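Siderophore enterobactin esterase (Emericella nidulans, PDB 6GUO) hydrolyses the ester bonds of the bacterial siderophore enterobactin so that iron can be released inside the fungal cell, while leaving triacetylfusarinine C uncut. Local coordinates at residues Y185-P190 with P218-S223. Residues are numbered along the deposited sequence; the frame is centred on the assembly and turned at random.
Sequences YLAASP and PVLRLS
Tyr-185 to Ala-188 pair in parallel with Leu-220 to Ser-223, the two strand axes 4.8 Å apart and 13° from parallel. They are neighbouring strands in the central sheet of an alpha/beta-hydrolase fold, joined by a beta-alpha-beta crossover. Tyr-185 N, Ala-187 N and Ser-189 N donate to the carbonyls of Val-219, Arg-221 and Ser-223. Arg-221 N and Ser-223 N donate back to Tyr-185 O and Ala-187 O. The longest of the five bonds, Ser-223 N to Ala-187 O, is 3.3 Å. Beyond the strand end, Ser-189 N reaches Ser-223 O at 2.7 Å from above the carbonyl plane.

Tyr-185, Ala-187, Leu-220 and Leu-222 share the face toward helix 166-177. The Tyr-185 ring sets its edge against Val-219 O, and its CE2 lies 3.9 Å from Pro-218 CB. Its OH bonds to Pro-179 O and Phe-182 N. With CG anti to the backbone N (chi1 174°), Leu-220 turns CD1 back over the neighbouring strand, onto the CB atoms of Tyr-185 and Ala-187. Leu-222 CD2 lies 3.9 Å from Pro-190 CG; the two side chains cross at about a right angle. The same CD2 touches Ala-187 CB.

Leu-186, Ala-188, Arg-221 and Ser-223 lie on the other face, beside helix 288-301. Leu-186 CD2 rests 3.7 Å from Arg-221 CB. The extended arginine chain carries its guanidinium away, to a salt bridge with Glu-275 and a hydrogen bond to Tyr-279 OH. Ser-223 OG, between the backbone N and the carbonyl carbon (chi1 70°), lies 3.5 Å from Ala-188 CB.

Strand 156-164, on the far side of 185-188, runs into a probable nucleophile elbow at Ser-165. Ser-189 lies near it, and its OG bonds Glu-228. A water donates to Ser-189 OG and bonds Ser-223 OG, each 2.8 Å away.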
ATOM      1  N   TYR A 185      -7.687  13.101  11.721  1.00 14.93           N
ATOM      2  CA  TYR A 185      -8.373  13.068  10.433  1.00 15.07           C
ATOM      3  C   TYR A 185      -7.323  13.042   9.342  1.00 15.53           C
ATOM      4  O   TYR A 185      -6.398  13.852   9.337  1.00 16.26           O
ATOM      5  CB  TYR A 185      -9.275  14.285  10.270  1.00 15.52           C
ATOM      6  CG  TYR A 185     -10.313  14.377  11.359  1.00 15.54           C
ATOM      7  CD1 TYR A 185     -11.611  13.928  11.149  1.00 15.52           C
ATOM      8  CD2 TYR A 185      -9.989  14.896  12.614  1.00 15.61           C
ATOM      9  CE1 TYR A 185     -12.563  14.002  12.154  1.00 15.94           C
ATOM     10  CE2 TYR A 185     -10.934  14.973  13.622  1.00 16.06           C
ATOM     11  CZ  TYR A 185     -12.218  14.522  13.384  1.00 16.06           C
ATOM     12  OH  TYR A 185     -13.155  14.592  14.385  1.00 17.78           O
ATOM     13  N   LEU A 186      -7.469  12.092   8.433  1.00 15.36           N
ATOM     14  CA  LEU A 186      -6.541  11.907   7.335  1.00 15.40           C
ATOM     15  C   LEU A 186      -7.368  12.079   6.070  1.00 15.20           C
ATOM     16  O   LEU A 186      -8.115  11.184   5.678  1.00 15.39           O
ATOM     17  CB  LEU A 186      -5.894  10.523   7.427  1.00 15.92           C
ATOM     18  CG  LEU A 186      -5.211  10.201   8.759  1.00 16.45           C
ATOM     19  CD1 LEU A 186      -4.869   8.724   8.830  1.00 17.16           C
ATOM     20  CD2 LEU A 186      -3.958  11.045   8.954  1.00 16.74           C
ATOM     21  N   ALA A 187      -7.267  13.267   5.480  1.00 14.94           N
ATOM     22  CA  ALA A 187      -8.037  13.639   4.299  1.00 15.63           C
ATOM     23  C   ALA A 187      -7.111  13.624   3.086  1.00 15.59           C
ATOM     24  O   ALA A 187      -6.361  14.574   2.853  1.00 17.52           O
ATOM     25  CB  ALA A 187      -8.653  15.015   4.490  1.00 16.07           C
ATOM     26  N   ALA A 188      -7.179  12.541   2.321  1.00 14.84           N
ATOM     27  CA  ALA A 188      -6.312  12.327   1.162  1.00 14.74           C
ATOM     28  C   ALA A 188      -7.030  12.750  -0.116  1.00 15.18           C
ATOM     29  O   ALA A 188      -8.142  12.298  -0.387  1.00 14.88           O
ATOM     30  CB  ALA A 188      -5.902  10.867   1.096  1.00 14.56           C
ATOM     31  N   SER A 189      -6.402  13.641  -0.885  1.00 15.61           N
ATOM     32  CA  SER A 189      -6.987  14.196  -2.109  1.00 15.36           C
ATOM     33  C   SER A 189      -8.457  14.580  -1.924  1.00 15.00           C
ATOM     34  O   SER A 189      -9.298  14.168  -2.703  1.00 15.43           O
ATOM     35  CB  SER A 189      -6.851  13.181  -3.248  1.00 14.90           C
ATOM     36  OG  SER A 189      -5.507  12.755  -3.367  1.00 15.81           O
ATOM     37  N   PRO A 190      -8.769  15.361  -0.878  1.00 15.50           N
ATOM     38  CA  PRO A 190     -10.178  15.625  -0.575  1.00 15.88           C
ATOM     39  C   PRO A 190     -10.847  16.418  -1.691  1.00 17.03           C
ATOM     40  O   PRO A 190     -10.238  17.340  -2.239  1.00 17.02           O
ATOM     41  CB  PRO A 190     -10.108  16.455   0.707  1.00 15.79           C
ATOM     42  CG  PRO A 190      -8.786  17.139   0.623  1.00 15.25           C
ATOM     43  CD  PRO A 190      -7.874  16.116   0.013  1.00 15.52           C
ATOM     44  N   PRO A 218      -8.282  18.490  17.569  1.00 28.51           N
ATOM     45  CA  PRO A 218      -8.087  17.576  16.448  1.00 25.03           C
ATOM     46  C   PRO A 218      -6.754  17.739  15.724  1.00 22.16           C
ATOM     47  O   PRO A 218      -6.128  18.801  15.781  1.00 21.05           O
ATOM     48  CB  PRO A 218      -9.245  17.928  15.512  1.00 28.05           C
ATOM     49  CG  PRO A 218      -9.517  19.358  15.796  1.00 28.65           C
ATOM     50  CD  PRO A 218      -9.286  19.524  17.260  1.00 29.30           C
ATOM     51  N   VAL A 219      -6.351  16.666  15.053  1.00 19.67           N
ATOM     52  CA  VAL A 219      -5.155  16.626  14.222  1.00 18.76           C
ATOM     53  C   VAL A 219      -5.634  16.340  12.806  1.00 17.84           C
ATOM     54  O   VAL A 219      -6.510  15.499  12.622  1.00 17.90           O
ATOM     55  CB  VAL A 219      -4.192  15.525  14.708  1.00 19.76           C
ATOM     56  CG1 VAL A 219      -3.008  15.367  13.760  1.00 19.66           C
ATOM     57  CG2 VAL A 219      -3.712  15.835  16.121  1.00 20.60           C
ATOM     58  N   LEU A 220      -5.074  17.049  11.823  1.00 17.39           N
ATOM     59  CA  LEU A 220      -5.408  16.837  10.403  1.00 16.01           C
ATOM     60  C   LEU A 220      -4.148  16.638   9.564  1.00 16.31           C
ATOM     61  O   LEU A 220      -3.187  17.396   9.693  1.00 16.57           O
ATOM     62  CB  LEU A 220      -6.195  18.030   9.847  1.00 16.67           C
ATOM     63  CG  LEU A 220      -6.503  18.052   8.342  1.00 16.36           C
ATOM     64  CD1 LEU A 220      -7.384  16.881   7.927  1.00 16.28           C
ATOM     65  CD2 LEU A 220      -7.143  19.370   7.943  1.00 16.72           C
ATOM     66  N   ARG A 221      -4.178  15.635   8.686  1.00 15.86           N
ATOM     67  CA  ARG A 221      -3.184  15.486   7.629  1.00 16.05           C
ATOM     68  C   ARG A 221      -3.895  15.574   6.289  1.00 15.81           C
ATOM     69  O   ARG A 221      -4.772  14.763   6.001  1.00 15.90           O
ATOM     70  CB  ARG A 221      -2.430  14.160   7.724  1.00 16.51           C
ATOM     71  CG  ARG A 221      -1.233  14.099   6.775  1.00 16.95           C
ATOM     72  CD  ARG A 221      -0.428  12.828   6.960  1.00 17.55           C
ATOM     73  NE  ARG A 221       0.893  12.899   6.316  1.00 18.54           N
ATOM     74  CZ  ARG A 221       1.260  12.279   5.188  1.00 19.38           C
ATOM     75  NH1 ARG A 221       2.505  12.439   4.737  1.00 21.03           N
ATOM     76  NH2 ARG A 221       0.424  11.502   4.503  1.00 20.84           N
ATOM     77  N   LEU A 222      -3.521  16.580   5.498  1.00 16.15           N
ATOM     78  CA  LEU A 222      -3.988  16.736   4.123  1.00 15.12           C
ATOM     79  C   LEU A 222      -2.943  16.175   3.185  1.00 15.08           C
ATOM     80  O   LEU A 222      -1.750  16.251   3.469  1.00 16.03           O
ATOM     81  CB  LEU A 222      -4.201  18.214   3.793  1.00 15.74           C
ATOM     82  CG  LEU A 222      -5.435  18.837   4.445  1.00 16.31           C
ATOM     83  CD1 LEU A 222      -5.298  20.346   4.518  1.00 17.38           C
ATOM     84  CD2 LEU A 222      -6.689  18.440   3.678  1.00 16.99           C
ATOM     85  N   SER A 223      -3.383  15.628   2.058  1.00 14.66           N
ATOM     86  CA  SER A 223      -2.442  15.182   1.035  1.00 14.88           C
ATOM     87  C   SER A 223      -3.044  15.219  -0.356  1.00 14.70           C
ATOM     88  O   SER A 223      -4.266  15.248  -0.521  1.00 14.77           O
ATOM     89  CB  SER A 223      -1.913  13.779   1.356  1.00 15.29           C
ATOM     90  OG  SER A 223      -2.924  12.796   1.204  1.00 16.06           O
TER
HETATM   91  O   HOH W   1      -3.706  12.046  -1.400  1.00 16.91           O